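Local coordinates for gala protein type 1, 3 or 4 (Legionella pneumophila subsp. pneumophila, PDB 4XA9), which probably binds a small GTPase and stimulates its GTP hydrolysis, at residues L48-N53 / L72-N77. Sequence-based numbering, arbitrary orientation.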
loop_
_atom_site.group_PDB
_atom_site.type_symbol
_atom_site.label_atom_id
_atom_site.label_comp_id
_atom_site.label_asym_id
_atom_site.label_seq_id
_atom_site.Cartn_x
_atom_site.Cartn_y
_atom_site.Cartn_z
ATOM N N LEU A 48 -18.881 -4.653 -7.579
ATOM C CA LEU A 48 -18.804 -5.484 -6.384
ATOM C C LEU A 48 -17.438 -5.423 -5.711
ATOM O O LEU A 48 -16.416 -5.565 -6.374
ATOM C CB LEU A 48 -19.131 -6.924 -6.761
ATOM C CG LEU A 48 -19.029 -7.995 -5.679
ATOM C CD1 LEU A 48 -20.089 -7.769 -4.616
ATOM C CD2 LEU A 48 -19.176 -9.377 -6.305
ATOM N N ASP A 49 -17.427 -5.224 -4.396
ATOM C CA ASP A 49 -16.187 -5.246 -3.625
ATOM C C ASP A 49 -16.159 -6.434 -2.646
ATOM O O ASP A 49 -16.875 -6.454 -1.644
ATOM C CB ASP A 49 -16.012 -3.910 -2.895
ATOM C CG ASP A 49 -14.748 -3.850 -2.042
ATOM O OD1 ASP A 49 -13.907 -4.777 -2.101
ATOM O OD2 ASP A 49 -14.581 -2.830 -1.339
ATOM N N LEU A 50 -15.324 -7.419 -2.962
ATOM C CA LEU A 50 -15.143 -8.598 -2.118
ATOM C C LEU A 50 -13.766 -8.615 -1.466
ATOM O O LEU A 50 -13.287 -9.667 -1.047
ATOM C CB LEU A 50 -15.329 -9.881 -2.929
ATOM C CG LEU A 50 -16.697 -10.130 -3.550
ATOM C CD1 LEU A 50 -16.691 -11.444 -4.314
ATOM C CD2 LEU A 50 -17.770 -10.143 -2.476
ATOM N N SER A 51 -13.127 -7.454 -1.384
ATOM C CA SER A 51 -11.733 -7.390 -0.950
ATOM C C SER A 51 -11.565 -7.762 0.517
ATOM O O SER A 51 -12.497 -7.635 1.297
ATOM C CB SER A 51 -11.159 -5.995 -1.195
ATOM O OG SER A 51 -11.834 -5.029 -0.408
ATOM N N HIS A 52 -10.377 -8.237 0.876
ATOM C CA HIS A 52 -10.046 -8.553 2.263
ATOM C C HIS A 52 -10.979 -9.626 2.840
ATOM O O HIS A 52 -11.647 -9.420 3.852
ATOM C CB HIS A 52 -10.088 -7.291 3.131
ATOM C CG HIS A 52 -9.116 -6.228 2.706
ATOM N ND1 HIS A 52 -7.785 -6.247 3.068
ATOM C CD2 HIS A 52 -9.290 -5.096 1.979
ATOM C CE1 HIS A 52 -7.179 -5.183 2.570
ATOM N NE2 HIS A 52 -8.070 -4.466 1.910
ATOM N N ASN A 53 -11.016 -10.774 2.175
ATOM C CA ASN A 53 -11.762 -11.920 2.662
ATOM C C ASN A 53 -10.900 -13.161 2.507
ATOM O O ASN A 53 -9.680 -13.043 2.363
ATOM C CB ASN A 53 -13.092 -12.045 1.924
ATOM C CG ASN A 53 -14.120 -11.052 2.423
ATOM O OD1 ASN A 53 -14.453 -11.042 3.608
ATOM N ND2 ASN A 53 -14.613 -10.196 1.530
ATOM N N LEU A 72 -15.117 -5.632 -10.551
ATOM C CA LEU A 72 -14.920 -6.541 -9.433
ATOM C C LEU A 72 -13.631 -6.231 -8.690
ATOM O O LEU A 72 -12.546 -6.221 -9.276
ATOM C CB LEU A 72 -14.900 -8.001 -9.912
ATOM C CG LEU A 72 -14.493 -8.993 -8.812
ATOM C CD1 LEU A 72 -15.559 -9.056 -7.716
ATOM C CD2 LEU A 72 -14.197 -10.385 -9.369
ATOM N N ASN A 73 -13.760 -5.959 -7.397
ATOM C CA ASN A 73 -12.612 -5.868 -6.503
ATOM C C ASN A 73 -12.552 -7.119 -5.641
ATOM O O ASN A 73 -13.362 -7.287 -4.729
ATOM C CB ASN A 73 -12.695 -4.619 -5.617
ATOM C CG ASN A 73 -11.476 -4.448 -4.705
ATOM O OD1 ASN A 73 -10.621 -5.332 -4.590
ATOM N ND2 ASN A 73 -11.405 -3.306 -4.039
ATOM N N ILE A 74 -11.596 -7.996 -5.928
ATOM C CA ILE A 74 -11.417 -9.183 -5.106
ATOM C C ILE A 74 -9.980 -9.227 -4.574
ATOM O O ILE A 74 -9.410 -10.293 -4.330
ATOM C CB ILE A 74 -11.792 -10.473 -5.898
ATOM C CG1 ILE A 74 -12.027 -11.650 -4.937
ATOM C CG2 ILE A 74 -10.777 -10.768 -7.009
ATOM C CD1 ILE A 74 -12.653 -12.870 -5.588
ATOM N N SER A 75 -9.408 -8.046 -4.362
ATOM C CA SER A 75 -8.060 -7.950 -3.812
ATOM C C SER A 75 -8.015 -8.494 -2.385
ATOM O O SER A 75 -9.039 -8.606 -1.729
ATOM C CB SER A 75 -7.549 -6.501 -3.846
ATOM O OG SER A 75 -8.331 -5.632 -3.040
ATOM N N HIS A 76 -6.818 -8.852 -1.935
ATOM C CA HIS A 76 -6.590 -9.347 -0.577
ATOM C C HIS A 76 -7.464 -10.548 -0.242
ATOM O O HIS A 76 -8.132 -10.588 0.796
ATOM C CB HIS A 76 -6.812 -8.232 0.444
ATOM C CG HIS A 76 -5.865 -7.086 0.291
ATOM N ND1 HIS A 76 -4.637 -7.048 0.915
ATOM C CD2 HIS A 76 -5.960 -5.936 -0.419
ATOM C CE1 HIS A 76 -4.019 -5.925 0.598
ATOM N NE2 HIS A 76 -4.801 -5.230 -0.209
ATOM N N ASN A 77 -7.462 -11.516 -1.149
ATOM C CA ASN A 77 -8.011 -12.837 -0.882
ATOM C C ASN A 77 -6.917 -13.877 -1.119
ATOM O O ASN A 77 -5.741 -13.571 -0.966
ATOM C CB ASN A 77 -9.240 -13.102 -1.748
ATOM C CG ASN A 77 -10.483 -12.405 -1.213
ATOM O OD1 ASN A 77 -11.192 -12.948 -0.369
ATOM N ND2 ASN A 77 -10.752 -11.201 -1.708
#
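His52 and His76, equivalent positions of two successive leucine-rich repeats, lie side by side as an offset stack, their planes 12° apart and their centroids separated by 4.0 Å. The overlap is displaced: His52 CE1 sits over the centre of the His76 ring, while CB of His76 rests on the face of the His52 ring, a CH-pi contact of 3.7 Å to its centroid. The backbone joins in, His52 N donating to Ser75 O.

The asparagines illustrate how such repeats are stitched together. With CG of Asn77 beside its backbone N (chi1 -78°), the amide reaches toward 48-53, and ND2 gives a nearly straight bond of 3.0 Å to Leu50 O while also reaching Ile74 O of its own repeat. Asn53 ND2 binds the same Leu50 O from the opposite face of that carbonyl, so two amides grip one buried oxygen. Asn77 OD1 accepts from Ile55 N, so both ends of the amide are bonded and its rotation is fixed.

Asp49 and Asn73 project the same way, carboxylate and amide planes only 4° apart, without a hydrogen bond between them. Each instead closes an Asx turn: Asp49 OD1 takes both N and OG of Ser51, and Asn73 OD1 does likewise with Ser75. On the other sheet face Leu48 CD2 meets Leu72 CD1 at 3.9 Å, the two leucines lying side by side and pointing the same way.

Parallel pairing, with Asn73 N bonded to Leu48 O at 2.9 Å, makes 47-49 and 71-73 adjacent strands of the solenoid's sheet, flanked by strands 19-21 and 95-97. The histidine stack continues to Phe24 and Phe100, and helix 57-63, which links the two strands, covers Leu48 and Leu72 through Phe63.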